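Long-range contacts in high affinity transport system protein p37 (Mycoplasma hyorhinis, PDB 3EKI), which binds thiamine diphosphate outside the cell membrane as part of a high-affinity transport system: residues A[148-153]-A[206-212]; A[212-216]-A[339-343]; A[216-220]-A[261-266]; A[257-262]-A[305-309]. All blocks are in the same frame, centred on the assembly; numbering follows the deposited sequence.

Contact 1: residues A[148-153]-A[206-212]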
# COMPACT_ATOMS: atom_id res chain seq x y z
N THR A 148 9.52 -3.65 -2.53
CA THR A 148 9.12 -4.78 -1.70
C THR A 148 9.04 -4.28 -0.26
O THR A 148 9.60 -3.25 0.11
CB THR A 148 10.06 -5.99 -1.79
OG1 THR A 148 11.36 -5.61 -1.26
CG2 THR A 148 10.27 -6.46 -3.21
N THR A 149 8.29 -4.99 0.59
CA THR A 149 8.13 -4.58 1.98
C THR A 149 8.45 -5.74 2.91
O THR A 149 8.27 -6.89 2.50
CB THR A 149 6.70 -4.03 2.15
OG1 THR A 149 6.54 -3.36 3.40
CG2 THR A 149 5.64 -5.13 2.11
N ASN A 150 8.89 -5.48 4.12
CA ASN A 150 9.05 -6.49 5.16
C ASN A 150 7.74 -7.26 5.29
O ASN A 150 6.71 -6.61 5.44
CB ASN A 150 9.45 -5.88 6.50
CG ASN A 150 10.86 -5.30 6.54
OD1 ASN A 150 11.71 -5.68 5.74
ND2 ASN A 150 11.08 -4.41 7.50
N SER A 151 7.79 -8.59 5.21
CA SER A 151 6.61 -9.42 5.37
C SER A 151 6.04 -9.27 6.77
O SER A 151 6.75 -9.05 7.73
CB SER A 151 6.94 -10.89 5.08
OG SER A 151 7.69 -11.45 6.16
N PHE A 152 4.72 -9.36 6.90
CA PHE A 152 4.10 -9.53 8.20
C PHE A 152 4.32 -10.96 8.69
O PHE A 152 4.34 -11.92 7.90
CB PHE A 152 2.62 -9.24 8.08
CG PHE A 152 2.16 -7.82 7.87
CD1 PHE A 152 2.46 -6.78 8.73
CD2 PHE A 152 1.39 -7.53 6.75
CE1 PHE A 152 1.98 -5.50 8.50
CE2 PHE A 152 0.89 -6.26 6.52
CZ PHE A 152 1.20 -5.24 7.40
N VAL A 153 4.46 -11.12 10.01
CA VAL A 153 4.62 -12.46 10.54
C VAL A 153 3.44 -13.37 10.20
O VAL A 153 3.68 -14.57 10.17
CB VAL A 153 4.83 -12.43 12.05
CG1 VAL A 153 6.20 -11.78 12.29
CG2 VAL A 153 3.74 -11.70 12.76
N TYR A 206 6.45 -7.90 12.12
CA TYR A 206 7.10 -8.18 10.86
C TYR A 206 8.22 -9.21 10.93
O TYR A 206 8.85 -9.38 11.98
CB TYR A 206 7.74 -6.89 10.33
CG TYR A 206 6.82 -5.75 10.04
CD1 TYR A 206 6.39 -4.86 11.00
CD2 TYR A 206 6.39 -5.56 8.72
CE1 TYR A 206 5.55 -3.81 10.68
CE2 TYR A 206 5.55 -4.53 8.39
CZ TYR A 206 5.12 -3.65 9.37
OH TYR A 206 4.29 -2.62 9.05
N ASP A 207 8.48 -9.82 9.79
CA ASP A 207 9.62 -10.68 9.58
C ASP A 207 10.51 -10.04 8.49
O ASP A 207 10.32 -10.34 7.31
CB ASP A 207 9.27 -12.10 9.19
CG ASP A 207 10.52 -12.97 9.04
OD1 ASP A 207 11.64 -12.47 9.25
OD2 ASP A 207 10.37 -14.17 8.71
N PRO A 208 11.46 -9.22 8.90
CA PRO A 208 12.30 -8.52 7.91
C PRO A 208 13.14 -9.45 7.05
O PRO A 208 13.67 -9.01 6.01
CB PRO A 208 13.22 -7.65 8.78
CG PRO A 208 13.26 -8.33 10.11
CD PRO A 208 11.87 -8.87 10.28
N THR A 209 13.29 -10.72 7.43
CA THR A 209 14.20 -11.55 6.65
C THR A 209 13.50 -12.07 5.40
O THR A 209 14.12 -12.67 4.53
CB THR A 209 14.75 -12.73 7.46
OG1 THR A 209 13.70 -13.64 7.82
CG2 THR A 209 15.35 -12.25 8.78
N VAL A 210 12.19 -11.82 5.34
CA VAL A 210 11.43 -12.20 4.16
C VAL A 210 10.78 -10.97 3.55
O VAL A 210 9.95 -10.33 4.18
CB VAL A 210 10.34 -13.24 4.47
CG1 VAL A 210 9.51 -13.50 3.21
CG2 VAL A 210 10.96 -14.53 4.96
N GLN A 211 11.17 -10.66 2.31
CA GLN A 211 10.54 -9.56 1.60
C GLN A 211 9.29 -10.04 0.87
O GLN A 211 9.30 -11.05 0.18
CB GLN A 211 11.49 -8.94 0.58
CG GLN A 211 12.65 -8.19 1.26
CD GLN A 211 12.18 -7.00 2.04
OE1 GLN A 211 11.61 -6.05 1.47
NE2 GLN A 211 12.37 -7.00 3.35
N ALA A 212 8.23 -9.27 1.06
CA ALA A 212 6.99 -9.49 0.36
C ALA A 212 6.90 -8.52 -0.83
O ALA A 212 6.96 -7.31 -0.66
CB ALA A 212 5.82 -9.30 1.30

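Contact 2: residues A[212-216]-A[339-343]. With TPP (thiamine diphosphate), chain B.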
# COMPACT_ATOMS: atom_id res chain seq x y z
N ALA A 212 8.23 -9.27 1.06
CA ALA A 212 6.99 -9.49 0.36
C ALA A 212 6.90 -8.52 -0.83
O ALA A 212 6.96 -7.31 -0.66
CB ALA A 212 5.82 -9.30 1.30
N ASN A 213 6.75 -9.10 -2.01
CA ASN A 213 6.50 -8.37 -3.24
C ASN A 213 5.00 -8.23 -3.52
O ASN A 213 4.53 -8.30 -4.64
CB ASN A 213 7.22 -9.07 -4.38
CG ASN A 213 6.69 -10.46 -4.63
OD1 ASN A 213 6.09 -11.07 -3.75
ND2 ASN A 213 6.96 -10.91 -5.84
N PHE A 214 4.29 -7.99 -2.41
CA PHE A 214 2.84 -7.85 -2.49
C PHE A 214 2.29 -7.20 -1.23
O PHE A 214 2.98 -7.12 -0.20
CB PHE A 214 2.22 -9.24 -2.67
CG PHE A 214 2.41 -10.12 -1.44
CD1 PHE A 214 1.50 -10.24 -0.41
CD2 PHE A 214 3.58 -10.86 -1.32
CE1 PHE A 214 1.75 -11.01 0.71
CE2 PHE A 214 3.84 -11.65 -0.23
CZ PHE A 214 2.92 -11.74 0.78
N TYR A 215 1.02 -6.82 -1.24
CA TYR A 215 0.26 -6.48 -0.05
C TYR A 215 -1.18 -6.89 -0.35
O TYR A 215 -1.55 -7.27 -1.47
CB TYR A 215 0.37 -5.02 0.39
CG TYR A 215 -0.39 -4.03 -0.47
CD1 TYR A 215 -0.15 -3.93 -1.83
CD2 TYR A 215 -1.34 -3.20 0.07
CE1 TYR A 215 -0.83 -3.03 -2.62
CE2 TYR A 215 -2.04 -2.30 -0.69
CZ TYR A 215 -1.78 -2.21 -2.04
OH TYR A 215 -2.49 -1.32 -2.80
N ARG A 216 -2.00 -6.82 0.68
CA ARG A 216 -3.42 -7.14 0.59
C ARG A 216 -4.27 -6.08 1.27
O ARG A 216 -3.78 -5.24 2.03
CB ARG A 216 -3.73 -8.47 1.29
CG ARG A 216 -2.90 -9.65 0.86
CD ARG A 216 -3.29 -10.86 1.73
NE ARG A 216 -2.30 -11.90 1.54
CZ ARG A 216 -2.31 -12.88 0.65
NH1 ARG A 216 -3.32 -12.99 -0.20
NH2 ARG A 216 -1.29 -13.73 0.66
N ASN A 339 -7.03 -11.00 -1.88
CA ASN A 339 -6.02 -11.50 -2.79
C ASN A 339 -4.90 -10.46 -2.85
O ASN A 339 -5.13 -9.30 -2.51
CB ASN A 339 -6.60 -11.77 -4.17
CG ASN A 339 -7.68 -12.83 -4.21
OD1 ASN A 339 -7.67 -13.77 -3.42
ND2 ASN A 339 -8.61 -12.67 -5.15
N PRO A 340 -3.71 -10.92 -3.22
CA PRO A 340 -2.54 -10.03 -3.19
C PRO A 340 -2.22 -9.32 -4.49
O PRO A 340 -2.43 -9.88 -5.57
CB PRO A 340 -1.46 -11.06 -2.90
CG PRO A 340 -1.88 -12.26 -3.69
CD PRO A 340 -3.39 -12.28 -3.63
N ILE A 341 -1.70 -8.09 -4.35
CA ILE A 341 -1.24 -7.35 -5.55
C ILE A 341 0.13 -6.76 -5.28
O ILE A 341 0.57 -6.71 -4.13
CB ILE A 341 -2.22 -6.25 -5.96
CG1 ILE A 341 -2.40 -5.14 -4.94
CG2 ILE A 341 -3.56 -6.89 -6.33
CD1 ILE A 341 -3.22 -3.96 -5.42
N PRO A 342 0.89 -6.33 -6.28
CA PRO A 342 2.25 -5.88 -6.00
C PRO A 342 2.35 -4.60 -5.18
O PRO A 342 1.46 -3.78 -5.21
CB PRO A 342 2.80 -5.60 -7.41
CG PRO A 342 1.97 -6.49 -8.29
CD PRO A 342 0.56 -6.31 -7.72
N TYR A 343 3.46 -4.47 -4.46
CA TYR A 343 3.74 -3.22 -3.77
C TYR A 343 4.01 -2.13 -4.81
O TYR A 343 3.86 -2.37 -6.01
CB TYR A 343 4.89 -3.36 -2.77
CG TYR A 343 4.63 -2.73 -1.43
CD1 TYR A 343 5.37 -1.69 -0.91
CD2 TYR A 343 3.57 -3.18 -0.64
CE1 TYR A 343 5.10 -1.13 0.33
CE2 TYR A 343 3.29 -2.63 0.59
CZ TYR A 343 4.06 -1.60 1.09
OH TYR A 343 3.77 -1.05 2.33
N1' TPP B . 4.30 0.86 6.04
C2' TPP B . 4.64 2.10 6.48
CM2 TPP B . 5.84 2.24 7.41
N3' TPP B . 3.94 3.18 6.09
C4' TPP B . 2.95 3.03 5.17
N4' TPP B . 2.32 4.13 4.73
C5' TPP B . 2.54 1.75 4.75
C6' TPP B . 3.26 0.67 5.23
C7' TPP B . 1.37 1.47 3.79
N3 TPP B . 1.71 1.45 2.36
C2 TPP B . 2.66 2.18 1.79
S1 TPP B . 2.72 1.83 0.08
C5 TPP B . 1.39 0.70 0.20
C4 TPP B . 0.92 0.74 1.49
CM4 TPP B . -0.10 -0.29 2.02
C6 TPP B . 0.77 -0.03 -1.00
C7 TPP B . -0.12 0.93 -1.81
O7 TPP B . -1.22 1.35 -0.98
PA TPP B . -2.06 2.68 -1.20
O1A TPP B . -2.88 2.93 0.01
O2A TPP B . -1.16 3.82 -1.60
O3A TPP B . -2.95 2.48 -2.49
PB TPP B . -4.42 1.82 -2.54
O1B TPP B . -4.35 0.39 -2.10
O2B TPP B . -4.82 1.95 -4.07
O3B TPP B . -5.44 2.71 -1.72

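Contact 3: residues A[216-220]-A[261-266]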
# COMPACT_ATOMS: atom_id res chain seq x y z
N ARG A 216 -2.00 -6.82 0.68
CA ARG A 216 -3.42 -7.14 0.59
C ARG A 216 -4.27 -6.08 1.27
O ARG A 216 -3.78 -5.24 2.03
CB ARG A 216 -3.73 -8.47 1.29
CG ARG A 216 -2.90 -9.65 0.86
CD ARG A 216 -3.29 -10.86 1.73
NE ARG A 216 -2.30 -11.90 1.54
CZ ARG A 216 -2.31 -12.88 0.65
NH1 ARG A 216 -3.32 -12.99 -0.20
NH2 ARG A 216 -1.29 -13.73 0.66
N GLY A 217 -5.58 -6.10 1.03
CA GLY A 217 -6.55 -5.43 1.84
C GLY A 217 -7.10 -6.41 2.89
O GLY A 217 -6.69 -7.57 2.94
N MET A 218 -8.01 -5.87 3.69
CA MET A 218 -8.65 -6.73 4.69
C MET A 218 -10.02 -6.16 5.01
O MET A 218 -10.28 -4.98 4.82
CB MET A 218 -7.82 -6.83 5.95
CG MET A 218 -7.66 -5.56 6.73
SD MET A 218 -6.64 -5.78 8.20
CE MET A 218 -7.71 -6.77 9.22
N ILE A 219 -10.89 -7.03 5.50
CA ILE A 219 -12.21 -6.63 5.95
C ILE A 219 -12.30 -6.83 7.47
O ILE A 219 -12.06 -7.95 7.89
CB ILE A 219 -13.33 -7.43 5.25
CG1 ILE A 219 -13.28 -7.26 3.73
CG2 ILE A 219 -14.70 -7.07 5.80
CD1 ILE A 219 -14.25 -8.07 2.92
N TRP A 220 -12.65 -5.77 8.15
CA TRP A 220 -12.90 -5.73 9.58
C TRP A 220 -14.40 -5.79 9.85
O TRP A 220 -15.20 -5.29 9.08
CB TRP A 220 -12.41 -4.43 10.18
CG TRP A 220 -10.97 -4.12 10.14
CD1 TRP A 220 -10.30 -3.43 9.15
CD2 TRP A 220 -9.97 -4.49 11.10
NE1 TRP A 220 -8.97 -3.34 9.45
CE2 TRP A 220 -8.73 -3.98 10.64
CE3 TRP A 220 -10.00 -5.19 12.31
CZ2 TRP A 220 -7.54 -4.14 11.34
CZ3 TRP A 220 -8.80 -5.34 12.98
CH2 TRP A 220 -7.59 -4.83 12.51
N LEU A 261 -10.10 -4.43 -3.92
CA LEU A 261 -9.74 -5.80 -3.54
C LEU A 261 -10.83 -6.41 -2.66
O LEU A 261 -11.09 -7.61 -2.78
CB LEU A 261 -8.39 -5.85 -2.84
CG LEU A 261 -7.22 -5.55 -3.78
CD1 LEU A 261 -5.95 -5.29 -2.97
CD2 LEU A 261 -7.00 -6.68 -4.75
N GLU A 262 -11.40 -5.60 -1.79
CA GLU A 262 -12.49 -6.10 -0.93
C GLU A 262 -13.76 -6.33 -1.74
O GLU A 262 -14.47 -7.29 -1.49
CB GLU A 262 -12.74 -5.13 0.23
CG GLU A 262 -11.60 -5.03 1.22
CD GLU A 262 -10.50 -4.04 0.91
OE1 GLU A 262 -10.53 -3.41 -0.17
OE2 GLU A 262 -9.62 -3.90 1.79
N GLU A 263 -14.04 -5.42 -2.69
CA GLU A 263 -15.18 -5.64 -3.59
C GLU A 263 -15.09 -7.00 -4.24
O GLU A 263 -16.07 -7.77 -4.33
CB GLU A 263 -15.25 -4.54 -4.65
CG GLU A 263 -16.20 -4.83 -5.82
CD GLU A 263 -16.23 -3.64 -6.74
OE1 GLU A 263 -17.29 -3.08 -7.03
OE2 GLU A 263 -15.13 -3.22 -7.19
N THR A 264 -13.92 -7.39 -4.75
CA THR A 264 -13.71 -8.70 -5.35
C THR A 264 -14.02 -9.84 -4.38
O THR A 264 -14.71 -10.80 -4.76
CB THR A 264 -12.25 -8.85 -5.83
OG1 THR A 264 -12.01 -7.90 -6.88
CG2 THR A 264 -11.98 -10.21 -6.44
N ILE A 265 -13.52 -9.77 -3.15
CA ILE A 265 -13.83 -10.83 -2.19
C ILE A 265 -15.34 -10.97 -1.93
O ILE A 265 -15.87 -12.09 -1.89
CB ILE A 265 -13.08 -10.57 -0.87
CG1 ILE A 265 -11.55 -10.64 -1.02
CG2 ILE A 265 -13.52 -11.52 0.22
CD1 ILE A 265 -11.03 -11.89 -1.70
N LEU A 266 -16.02 -9.85 -1.76
CA LEU A 266 -17.46 -9.81 -1.51
C LEU A 266 -18.24 -10.34 -2.68
O LEU A 266 -19.22 -11.08 -2.50
CB LEU A 266 -17.89 -8.37 -1.17
CG LEU A 266 -17.36 -7.80 0.14
CD1 LEU A 266 -17.82 -6.38 0.38
CD2 LEU A 266 -17.75 -8.67 1.33

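Contact 4: residues A[257-262]-A[305-309]. With TPP (thiamine diphosphate), chain B.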
# COMPACT_ATOMS: atom_id res chain seq x y z
N SER A 257 -6.68 -1.31 -2.06
CA SER A 257 -6.75 -1.94 -0.75
C SER A 257 -7.85 -1.38 0.15
O SER A 257 -8.03 -1.96 1.25
CB SER A 257 -5.42 -1.83 -0.00
OG SER A 257 -5.07 -0.50 0.30
N LYS A 258 -8.55 -0.34 -0.21
CA LYS A 258 -9.65 0.20 0.59
C LYS A 258 -10.95 0.20 -0.19
O LYS A 258 -11.96 0.79 0.22
CB LYS A 258 -9.29 1.58 1.13
CG LYS A 258 -8.12 1.50 2.11
CD LYS A 258 -7.43 2.84 2.30
CE LYS A 258 -6.54 3.16 1.12
NZ LYS A 258 -5.20 2.58 1.31
N PHE A 259 -10.94 -0.52 -1.30
CA PHE A 259 -12.15 -0.60 -2.13
C PHE A 259 -12.18 -1.81 -3.07
O PHE A 259 -12.91 -2.72 -2.86
CB PHE A 259 -12.42 0.70 -2.93
CG PHE A 259 -13.86 0.85 -3.37
CD1 PHE A 259 -14.30 0.20 -4.47
CD2 PHE A 259 -14.75 1.58 -2.65
CE1 PHE A 259 -15.61 0.32 -4.88
CE2 PHE A 259 -16.00 1.69 -3.04
CZ PHE A 259 -16.43 1.04 -4.17
N LYS A 260 -11.37 -1.82 -4.11
CA LYS A 260 -11.50 -2.81 -5.16
C LYS A 260 -11.13 -4.22 -4.71
O LYS A 260 -11.83 -5.17 -5.09
CB LYS A 260 -10.67 -2.42 -6.40
CG LYS A 260 -11.10 -1.11 -7.00
CD LYS A 260 -10.16 -0.63 -8.10
CE LYS A 260 -10.92 -0.09 -9.30
NZ LYS A 260 -11.06 1.39 -9.23
N LEU A 261 -10.10 -4.43 -3.92
CA LEU A 261 -9.74 -5.80 -3.54
C LEU A 261 -10.83 -6.41 -2.66
O LEU A 261 -11.09 -7.61 -2.78
CB LEU A 261 -8.39 -5.85 -2.84
CG LEU A 261 -7.22 -5.55 -3.78
CD1 LEU A 261 -5.95 -5.29 -2.97
CD2 LEU A 261 -7.00 -6.68 -4.75
N GLU A 262 -11.40 -5.60 -1.79
CA GLU A 262 -12.49 -6.10 -0.93
C GLU A 262 -13.76 -6.33 -1.74
O GLU A 262 -14.47 -7.29 -1.49
CB GLU A 262 -12.74 -5.13 0.23
CG GLU A 262 -11.60 -5.03 1.22
CD GLU A 262 -10.50 -4.04 0.91
OE1 GLU A 262 -10.53 -3.41 -0.17
OE2 GLU A 262 -9.62 -3.90 1.79
N ALA A 305 -15.53 -2.65 7.84
CA ALA A 305 -14.64 -1.66 7.26
C ALA A 305 -13.54 -2.29 6.42
O ALA A 305 -13.07 -3.40 6.70
CB ALA A 305 -14.00 -0.77 8.32
N PHE A 306 -13.14 -1.56 5.37
CA PHE A 306 -12.03 -1.99 4.54
C PHE A 306 -10.75 -1.26 4.93
O PHE A 306 -10.84 -0.07 5.24
CB PHE A 306 -12.33 -1.68 3.08
CG PHE A 306 -13.58 -2.27 2.48
CD1 PHE A 306 -14.21 -3.35 3.09
CD2 PHE A 306 -14.09 -1.76 1.30
CE1 PHE A 306 -15.36 -3.88 2.51
CE2 PHE A 306 -15.24 -2.27 0.75
CZ PHE A 306 -15.86 -3.36 1.35
N SER A 307 -9.63 -1.98 4.89
CA SER A 307 -8.34 -1.30 5.06
C SER A 307 -7.24 -2.11 4.43
O SER A 307 -7.40 -3.26 4.00
CB SER A 307 -8.02 -1.08 6.53
OG SER A 307 -7.54 -2.28 7.10
N GLU A 308 -6.05 -1.48 4.39
CA GLU A 308 -4.86 -2.24 4.10
C GLU A 308 -4.68 -3.34 5.14
O GLU A 308 -4.92 -3.08 6.32
CB GLU A 308 -3.63 -1.31 4.15
CG GLU A 308 -3.72 -0.03 3.36
CD GLU A 308 -4.28 1.14 4.12
OE1 GLU A 308 -3.92 2.30 3.75
OE2 GLU A 308 -5.05 0.95 5.09
N GLU A 309 -4.25 -4.50 4.70
CA GLU A 309 -3.88 -5.55 5.65
C GLU A 309 -2.86 -4.98 6.64
O GLU A 309 -1.85 -4.40 6.28
CB GLU A 309 -3.33 -6.77 4.94
CG GLU A 309 -2.88 -7.84 5.91
CD GLU A 309 -2.21 -9.02 5.26
OE1 GLU A 309 -1.15 -8.86 4.59
OE2 GLU A 309 -2.74 -10.14 5.43
N1' TPP B . 4.30 0.86 6.04
C2' TPP B . 4.64 2.10 6.48
CM2 TPP B . 5.84 2.24 7.41
N3' TPP B . 3.94 3.18 6.09
C4' TPP B . 2.95 3.03 5.17
N4' TPP B . 2.32 4.13 4.73
C5' TPP B . 2.54 1.75 4.75
C6' TPP B . 3.26 0.67 5.23
C7' TPP B . 1.37 1.47 3.79
N3 TPP B . 1.71 1.45 2.36
C2 TPP B . 2.66 2.18 1.79
S1 TPP B . 2.72 1.83 0.08
C5 TPP B . 1.39 0.70 0.20
C4 TPP B . 0.92 0.74 1.49
CM4 TPP B . -0.10 -0.29 2.02
C6 TPP B . 0.77 -0.03 -1.00
C7 TPP B . -0.12 0.93 -1.81
O7 TPP B . -1.22 1.35 -0.98
PA TPP B . -2.06 2.68 -1.20
O1A TPP B . -2.88 2.93 0.01
O2A TPP B . -1.16 3.82 -1.60
O3A TPP B . -2.95 2.48 -2.49
PB TPP B . -4.42 1.82 -2.54
O1B TPP B . -4.35 0.39 -2.10
O2B TPP B . -4.82 1.95 -4.07
O3B TPP B . -5.44 2.71 -1.72

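Contact 1: residues A[148-153]-A[206-212]
Two donors converge on the carbonyl oxygen of Asp207. Ser151 OG reaches Asp207 O from across the contact at 3.1 Å, and Val210 N closes the type I turn 207-210 on the same acceptor. The serine hydroxyl gets there because chi1 of 74° sets OG between its own N and carbonyl carbon, on the side of the turn. Asp207 OD1 accepts from Thr209 N, an Asx turn, and from the Thr209 hydroxyl as well, while its OD2 forms a salt bridge with Lys156. The turn splits one partner into two short strands, 206-207 and 211-212, both antiparallel to strand 141-152 in the branched sheet. Thr149 and Ala212 make a hydrogen-bonded pair, with Ala212 N to Thr149 O at 2.8 Å and Thr149 N to Ala212 O at 3.0 Å. Along one side, the bent chain of Gln211 lays its amide between two neighbours. Thr148 OG1 donates to Gln211 OE1 at 2.8 Å, in the carbonyl plane and on a lone pair, and Gln211 NE2 gives its N-H to Asn150 OD1 at 2.8 Å. The amide planes of Asn150 and Gln211 stand 81° apart, the acceptor's turned almost square to the donor's. Ahead of the turn, the Phe152 and Tyr206 side chains lie side by side, their rings slid apart at 29° with centroids 5.1 Å from each other. The side chain of Tyr206 lies about 5 Å from the bound thiamine diphosphate.

Contact 2: residues A[212-216]-A[339-343]
Tyr215 and Ile341 form a single antiparallel bridge, a hydrogen-bonded pair between two segments whose end-to-end directions lie 131° apart. Tyr215 N donates to Ile341 O at 2.9 Å, and Ile341 N returns a bond to Tyr215 O at 3.0 Å. Each segment links a strand of the branched sheet to a strand of the mixed sheet, an arrangement consistent with the hinge crossings of periplasmic-type binding proteins. The Tyr215 side chain lies alongside that of Ile341, with Tyr215 CE1 3.5 Å from Ile341 CG1. Tyr343 turns its edge toward the face of the Tyr215 ring, an offset edge-to-face pair with planes at 87° and centroids 5.6 Å apart. Arg216 runs out extended beside Pro340, whose CB sits over one face of the guanidinium; Asp155 and the carbonyl of Lys160 hold its polar end. Both tyrosines face the ligand. C6 of thiamine diphosphate lies over the Tyr215 ring, 3.5 Å from Tyr215 CZ, and Tyr215 OH donates to the diphosphate oxygen O1B at 2.6 Å. Tyr343 turns a face to the thiazolium, its CZ 3.6 Å from ligand C5. The two crossings thus offer a hydroxyl to the diphosphate, from Tyr215, and a ring face to the thiazolium, from Tyr343; the latter probably suits its positive charge.

Contact 3: residues A[216-220]-A[261-266]
Gly217 comes first in the contact; its CA lies 3.4 Å from Glu262 OE2 and its N 4.1 Å from Leu261 CD1. With no side chain on this residue, the carboxylate can lie close against the backbone. Next along, Met218 turns its side chain away and offers only its backbone: Met218 N makes a weak hydrogen bond to Glu262 OE2, 3.2 Å long and bent to 125°, while the same amide also pairs with Ser307 in the neighbouring strand. Glu262 reaches this spot by a bend at chi2 (87°), which brings its carboxylate up to the Gly217-Met218 backbone. Ile219 then points at the helix and supplies the apolar part. Its CG1 slides past the glutamate chain, 3.8 Å from Glu262 CG, and its CD1 goes farther, meeting Leu266 CD2 at 3.9 Å and, more loosely, Ile265. The segments of strand and helix cross at -63° with axes 8.4 Å apart. Helix 256-269 therefore lies obliquely on the mixed sheet, over strand 217-223 and its neighbour 304-308, where Glu262 and Leu266 also touch Phe306, while Ile265 packs on Leu171 of helix 170-184.

Contact 4: residues A[257-262]-A[305-309]
The first turns of helix 256-269 pass Ser307 and Glu308 nearly at right angles to their strand, the segment axes approaching to 6.5 Å at 106°. Two different kinds of interaction share this crossing. On one side of it, the ring of Phe306 lies flat under Glu262: CB of Glu262 stands 3.5 Å from the ring centroid, almost on the ring normal, in a CH-pi contact, and the carboxylate beyond is nearly parallel to the ring. Lys258 O comes up to the ring edge, 3.5 Å from Phe306 CD2. Toward the ligand, the contact becomes ionic. The chain of Lys258 bends at chi3 (-77°) and again at chi4, which brings its ammonium group between Glu308, Ser257 OG and the diphosphate. There Lys258 NZ makes a salt bridge with Glu308 OE1 at 2.8 Å, approaching from above the carboxylate, 66° out of its plane. The same NZ donates to O1A of thiamine diphosphate at 2.7 Å, more weakly to O3B, and to Ser257 OG. The lysine is thus shared between a glutamate and both phosphates, and Glu308 probably helps to fix its direction. Beside it, O1B of the ligand is held twice by one residue, through Ser257 N at 2.9 Å and Ser257 OG at 2.7 Å. Glu308 N, buried here, has no partner in the model. With the amide of Ser256 also bonded to the ligand, this is a diphosphate site at a helix N-terminus, where the backbone amides of Ser256 and Ser257, serine hydroxyls and a lysine receive an anion.

Overall arrangement
Contacts 1 to 3 follow the chain from the branched sheet to the mixed one past thiamine diphosphate, and contact 4 adds the next strand of the latter. Contact 1 hands over to contact 2 at Ala212, their centres 11 Å apart, and Thr149 CB packs on Tyr343 CZ at 3.7 Å. Contact 2 passes to contact 3 at Arg216. Contacts 3 and 4, with centres only 5 Å apart, place one helix on neighbouring strands of the mixed sheet and share Leu261 and Glu262. Along the sequence, contact 4 is nested in the loop that contact 2 closes; Tyr215 CE2 meets Ser257 CB at 3.5 Å. Both touch the ligand, so tyrosines from the crossing segments and the helix start grip it together.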